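Local coordinates for probable nitrite reductase [nad(p)h] small subunit NIRD (Mycobacterium tuberculosis, PDB 4AIV), which probably serves as the small subunit required, together with NirB, for NADH-dependent reduction of nitrite to ammonium, at residues M60-M73 with Q81-D93. Residues are numbered along the deposited sequence; the frame is centred on the assembly and turned at random.
Sequences MSRGIVGDRGGRAM and QAFALDDGSCLDD
With CG anti to the backbone N (chi1 -168°) and the chain extended as far as NE, Arg71 carries its guanidinium across Ala84 to the acidic turn at Asp86 and Asp87; Arg68, bent at chi2 and chi3, instead folds along Leu91 to meet Asp92. NH2 of Arg71 is shared by two carboxylates. Arg71 NH2 donates to the syn lone pair of Asp86 OD1 at 3.0 Å, the bond nearly straight. The same Arg71 NH2 forms a second salt bridge, to Asp87 OD2 at 2.9 Å, both oxygens lying near the guanidinium plane although the carboxylates themselves are steeply turned from it. Ala84 CB and Leu91 CD2 pack over one face of the group, and a water links NH1 to Ser89 OG. Asp87 is itself positioned by an Asx turn, its OD1 accepting from both N and OG of Ser89 on the same face of the carboxylate.

Arg68 grips Asp92 end-on, NH1 (2.9 Å) and NH2 (3.0 Å) converging on OD1 with the two planar groups almost coplanar, while Asp92 OD2 receives Ala82 N from above its plane. Leu91 lies between the two arginines, its CD1 3.8 Å from Arg68 CB. The backbones meet at the antiparallel non-hydrogen-bonded pair Met73–Ala84, beside which Leu85 N donates to Ala72 O at 3.0 Å. Leu85 then packs against Met73 CA and, with Val65, on Phe38. Farther along, the thioether of Met60 makes an oblique Met-aromatic contact with Phe83, Met60 CE reaching Phe83 CD1 at 3.6 Å.

A type I' turn joins strands 64-68 and 71-75, and strand 82-84 completes this small three-stranded antiparallel sheet, which lies beside the larger sheet within the Rieske-like domain of NirD.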
loop_
_atom_site.group_PDB
_atom_site.type_symbol
_atom_site.label_atom_id
_atom_site.label_comp_id
_atom_site.label_asym_id
_atom_site.label_seq_id
_atom_site.Cartn_x
_atom_site.Cartn_y
_atom_site.Cartn_z
ATOM N N MET A 60 0.308 0.910 9.009
ATOM C CA MET A 60 0.091 -0.173 8.040
ATOM C C MET A 60 1.379 -0.602 7.325
ATOM O O MET A 60 1.580 -1.793 7.061
ATOM C CB MET A 60 -0.991 0.180 7.008
ATOM C CG MET A 60 -2.396 0.304 7.589
ATOM S SD MET A 60 -2.974 -1.176 8.454
ATOM C CE MET A 60 -2.935 -2.415 7.142
ATOM N N SER A 61 2.248 0.361 7.032
ATOM C CA SER A 61 3.508 0.085 6.332
ATOM C C SER A 61 4.394 -0.894 7.106
ATOM O O SER A 61 5.307 -1.514 6.547
ATOM C CB SER A 61 4.277 1.382 6.087
ATOM O OG SER A 61 4.817 1.871 7.303
ATOM N N ARG A 62 4.116 -1.029 8.398
ATOM C CA ARG A 62 4.884 -1.919 9.256
ATOM C C ARG A 62 4.217 -3.293 9.348
ATOM O O ARG A 62 4.708 -4.188 10.032
ATOM C CB ARG A 62 5.077 -1.276 10.641
ATOM C CG ARG A 62 5.922 -0.003 10.572
ATOM C CD ARG A 62 5.966 0.748 11.892
ATOM N NE ARG A 62 6.740 0.042 12.908
ATOM C CZ ARG A 62 6.893 0.477 14.157
ATOM N NH1 ARG A 62 6.321 1.614 14.534
ATOM N NH2 ARG A 62 7.606 -0.232 15.028
ATOM N N GLY A 63 3.108 -3.454 8.633
ATOM C CA GLY A 63 2.370 -4.705 8.640
ATOM C C GLY A 63 3.089 -5.823 7.904
ATOM O O GLY A 63 4.012 -5.583 7.110
ATOM N N ILE A 64 2.666 -7.057 8.163
ATOM C CA ILE A 64 3.315 -8.221 7.557
ATOM C C ILE A 64 2.573 -8.678 6.304
ATOM O O ILE A 64 1.373 -8.957 6.331
ATOM C CB ILE A 64 3.442 -9.370 8.557
ATOM C CG1 ILE A 64 4.363 -8.952 9.709
ATOM C CG2 ILE A 64 3.958 -10.634 7.864
ATOM C CD1 ILE A 64 4.061 -9.662 11.020
ATOM N N VAL A 65 3.301 -8.733 5.197
ATOM C CA VAL A 65 2.719 -9.105 3.920
ATOM C C VAL A 65 2.540 -10.615 3.844
ATOM O O VAL A 65 3.432 -11.368 4.222
ATOM C CB VAL A 65 3.607 -8.640 2.761
ATOM C CG1 VAL A 65 3.069 -9.169 1.417
ATOM C CG2 VAL A 65 3.691 -7.125 2.762
ATOM N N GLY A 66 1.381 -11.055 3.370
ATOM C CA GLY A 66 1.118 -12.476 3.237
ATOM C C GLY A 66 0.116 -12.796 2.147
ATOM O O GLY A 66 -0.190 -11.957 1.290
ATOM N N ASP A 67 -0.392 -14.022 2.182
ATOM C CA ASP A 67 -1.408 -14.473 1.241
ATOM C C ASP A 67 -2.629 -15.037 1.960
ATOM O O ASP A 67 -2.527 -15.641 3.034
ATOM C CB ASP A 67 -0.838 -15.534 0.304
ATOM C CG ASP A 67 0.074 -14.948 -0.748
ATOM O OD1 ASP A 67 -0.317 -13.943 -1.382
ATOM O OD2 ASP A 67 1.180 -15.492 -0.939
ATOM N N ARG A 68 -3.788 -14.817 1.359
ATOM C CA ARG A 68 -5.038 -15.371 1.857
ATOM C C ARG A 68 -5.715 -15.994 0.652
ATOM O O ARG A 68 -6.226 -15.285 -0.215
ATOM C CB ARG A 68 -5.907 -14.270 2.469
ATOM C CG ARG A 68 -7.361 -14.673 2.766
ATOM C CD ARG A 68 -7.486 -15.490 4.045
ATOM N NE ARG A 68 -6.908 -14.816 5.209
ATOM C CZ ARG A 68 -7.548 -13.919 5.954
ATOM N NH1 ARG A 68 -8.796 -13.566 5.667
ATOM N NH2 ARG A 68 -6.931 -13.374 6.992
ATOM N N GLY A 69 -5.682 -17.322 0.582
ATOM C CA GLY A 69 -6.228 -18.029 -0.560
ATOM C C GLY A 69 -5.615 -17.536 -1.860
ATOM O O GLY A 69 -6.317 -17.347 -2.861
ATOM N N GLY A 70 -4.303 -17.308 -1.831
ATOM C CA GLY A 70 -3.576 -16.842 -3.001
ATOM C C GLY A 70 -3.605 -15.336 -3.193
ATOM O O GLY A 70 -2.934 -14.798 -4.075
ATOM N N ARG A 71 -4.379 -14.647 -2.360
ATOM C CA ARG A 71 -4.571 -13.209 -2.518
ATOM C C ARG A 71 -3.606 -12.411 -1.641
ATOM O O ARG A 71 -3.559 -12.607 -0.426
ATOM C CB ARG A 71 -6.011 -12.845 -2.182
ATOM C CG ARG A 71 -6.395 -11.457 -2.590
ATOM C CD ARG A 71 -7.885 -11.348 -2.670
ATOM N NE ARG A 71 -8.290 -9.992 -2.995
ATOM C CZ ARG A 71 -9.517 -9.529 -2.808
ATOM N NH1 ARG A 71 -10.448 -10.326 -2.295
ATOM N NH2 ARG A 71 -9.805 -8.273 -3.121
ATOM N N ALA A 72 -2.835 -11.519 -2.266
ATOM C CA ALA A 72 -1.810 -10.756 -1.559
ATOM C C ALA A 72 -2.442 -9.814 -0.533
ATOM O O ALA A 72 -3.415 -9.109 -0.819
ATOM C CB ALA A 72 -0.954 -9.975 -2.547
ATOM N N MET A 73 -1.903 -9.807 0.672
ATOM C CA MET A 73 -2.479 -8.952 1.692
ATOM C C MET A 73 -1.431 -8.463 2.661
ATOM O O MET A 73 -0.300 -8.944 2.667
ATOM C CB MET A 73 -3.624 -9.672 2.429
ATOM C CG MET A 73 -3.266 -11.049 3.003
ATOM S SD MET A 73 -2.270 -10.999 4.514
ATOM C CE MET A 73 -2.666 -12.602 5.225
ATOM N N GLN A 81 -5.364 -7.800 11.413
ATOM C CA GLN A 81 -6.438 -7.977 10.437
ATOM C C GLN A 81 -5.883 -7.840 9.018
ATOM O O GLN A 81 -5.023 -6.990 8.763
ATOM C CB GLN A 81 -7.567 -6.981 10.709
ATOM C CG GLN A 81 -8.208 -7.224 12.058
ATOM C CD GLN A 81 -9.130 -6.114 12.497
ATOM O OE1 GLN A 81 -8.680 -5.068 12.976
ATOM N NE2 GLN A 81 -10.432 -6.338 12.358
ATOM N N ALA A 82 -6.363 -8.689 8.109
ATOM C CA ALA A 82 -5.838 -8.751 6.742
ATOM C C ALA A 82 -6.536 -7.781 5.791
ATOM O O ALA A 82 -7.776 -7.720 5.745
ATOM C CB ALA A 82 -5.937 -10.185 6.190
ATOM N N PHE A 83 -5.734 -7.028 5.039
ATOM C CA PHE A 83 -6.230 -6.124 4.005
ATOM C C PHE A 83 -5.646 -6.517 2.644
ATOM O O PHE A 83 -4.428 -6.604 2.488
ATOM C CB PHE A 83 -5.873 -4.665 4.331
ATOM C CG PHE A 83 -6.540 -4.142 5.582
ATOM C CD1 PHE A 83 -5.980 -4.376 6.829
ATOM C CD2 PHE A 83 -7.733 -3.423 5.511
ATOM C CE1 PHE A 83 -6.588 -3.905 7.989
ATOM C CE2 PHE A 83 -8.345 -2.946 6.667
ATOM C CZ PHE A 83 -7.767 -3.189 7.910
ATOM N N ALA A 84 -6.523 -6.747 1.669
ATOM C CA ALA A 84 -6.104 -7.077 0.305
ATOM C C ALA A 84 -5.328 -5.916 -0.324
ATOM O O ALA A 84 -5.775 -4.767 -0.279
ATOM C CB ALA A 84 -7.317 -7.422 -0.542
ATOM N N LEU A 85 -4.165 -6.204 -0.913
ATOM C CA LEU A 85 -3.336 -5.127 -1.471
ATOM C C LEU A 85 -3.896 -4.609 -2.799
ATOM O O LEU A 85 -3.606 -3.476 -3.211
ATOM C CB LEU A 85 -1.866 -5.573 -1.603
ATOM C CG LEU A 85 -1.106 -5.751 -0.274
ATOM C CD1 LEU A 85 0.284 -6.390 -0.485
ATOM C CD2 LEU A 85 -0.966 -4.416 0.445
ATOM N N ASP A 86 -4.724 -5.421 -3.457
ATOM C CA ASP A 86 -5.254 -5.036 -4.761
ATOM C C ASP A 86 -6.382 -4.000 -4.691
ATOM O O ASP A 86 -6.447 -3.101 -5.525
ATOM C CB ASP A 86 -5.640 -6.259 -5.629
ATOM C CG ASP A 86 -6.764 -7.108 -5.020
ATOM O OD1 ASP A 86 -7.291 -6.768 -3.940
ATOM O OD2 ASP A 86 -7.133 -8.121 -5.648
ATOM N N ASP A 87 -7.247 -4.098 -3.684
ATOM C CA ASP A 87 -8.360 -3.155 -3.580
ATOM C C ASP A 87 -8.554 -2.557 -2.181
ATOM O O ASP A 87 -9.536 -1.860 -1.934
ATOM C CB ASP A 87 -9.658 -3.795 -4.078
ATOM C CG ASP A 87 -10.089 -4.991 -3.241
ATOM O OD1 ASP A 87 -9.493 -5.253 -2.167
ATOM O OD2 ASP A 87 -11.040 -5.678 -3.666
ATOM N N GLY A 88 -7.636 -2.852 -1.267
ATOM C CA GLY A 88 -7.701 -2.301 0.077
ATOM C C GLY A 88 -8.787 -2.868 0.981
ATOM O O GLY A 88 -8.905 -2.452 2.136
ATOM N N SER A 89 -9.580 -3.815 0.481
ATOM C CA SER A 89 -10.653 -4.386 1.300
ATOM C C SER A 89 -10.115 -5.186 2.482
ATOM O O SER A 89 -9.141 -5.940 2.359
ATOM C CB SER A 89 -11.608 -5.252 0.466
ATOM O OG SER A 89 -10.937 -6.353 -0.124
ATOM N N CYS A 90 -10.755 -5.028 3.634
ATOM C CA CYS A 90 -10.430 -5.870 4.775
ATOM C C CYS A 90 -11.004 -7.256 4.514
ATOM O O CYS A 90 -12.219 -7.433 4.403
ATOM C CB CYS A 90 -11.004 -5.299 6.069
ATOM S SG CYS A 90 -10.554 -6.260 7.551
ATOM N N LEU A 91 -10.124 -8.242 4.418
ATOM C CA LEU A 91 -10.554 -9.599 4.107
ATOM C C LEU A 91 -11.243 -10.259 5.305
ATOM O O LEU A 91 -11.926 -11.263 5.150
ATOM C CB LEU A 91 -9.364 -10.432 3.621
ATOM C CG LEU A 91 -8.690 -9.953 2.323
ATOM C CD1 LEU A 91 -7.444 -10.788 2.017
ATOM C CD2 LEU A 91 -9.668 -9.999 1.145
ATOM N N ASP A 92 -11.076 -9.685 6.497
ATOM C CA ASP A 92 -11.680 -10.250 7.717
ATOM C C ASP A 92 -13.017 -9.595 8.089
ATOM O O ASP A 92 -13.782 -10.142 8.885
ATOM C CB ASP A 92 -10.724 -10.135 8.905
ATOM C CG ASP A 92 -9.417 -10.901 8.694
ATOM O OD1 ASP A 92 -9.404 -11.914 7.952
ATOM O OD2 ASP A 92 -8.406 -10.486 9.293
ATOM N N ASP A 93 -13.277 -8.414 7.530
ATOM C CA ASP A 93 -14.511 -7.672 7.794
ATOM C C ASP A 93 -14.842 -6.846 6.563
ATOM O O ASP A 93 -14.294 -5.757 6.373
ATOM C CB ASP A 93 -14.346 -6.756 9.016
ATOM C CG ASP A 93 -15.664 -6.107 9.457
ATOM O OD1 ASP A 93 -16.629 -6.070 8.666
ATOM O OD2 ASP A 93 -15.725 -5.615 10.605
HETATM O O HOH W 1 -12.500 -8.231 -1.381
HETATM O O HOH W 2 -4.358 -8.501 -3.380
#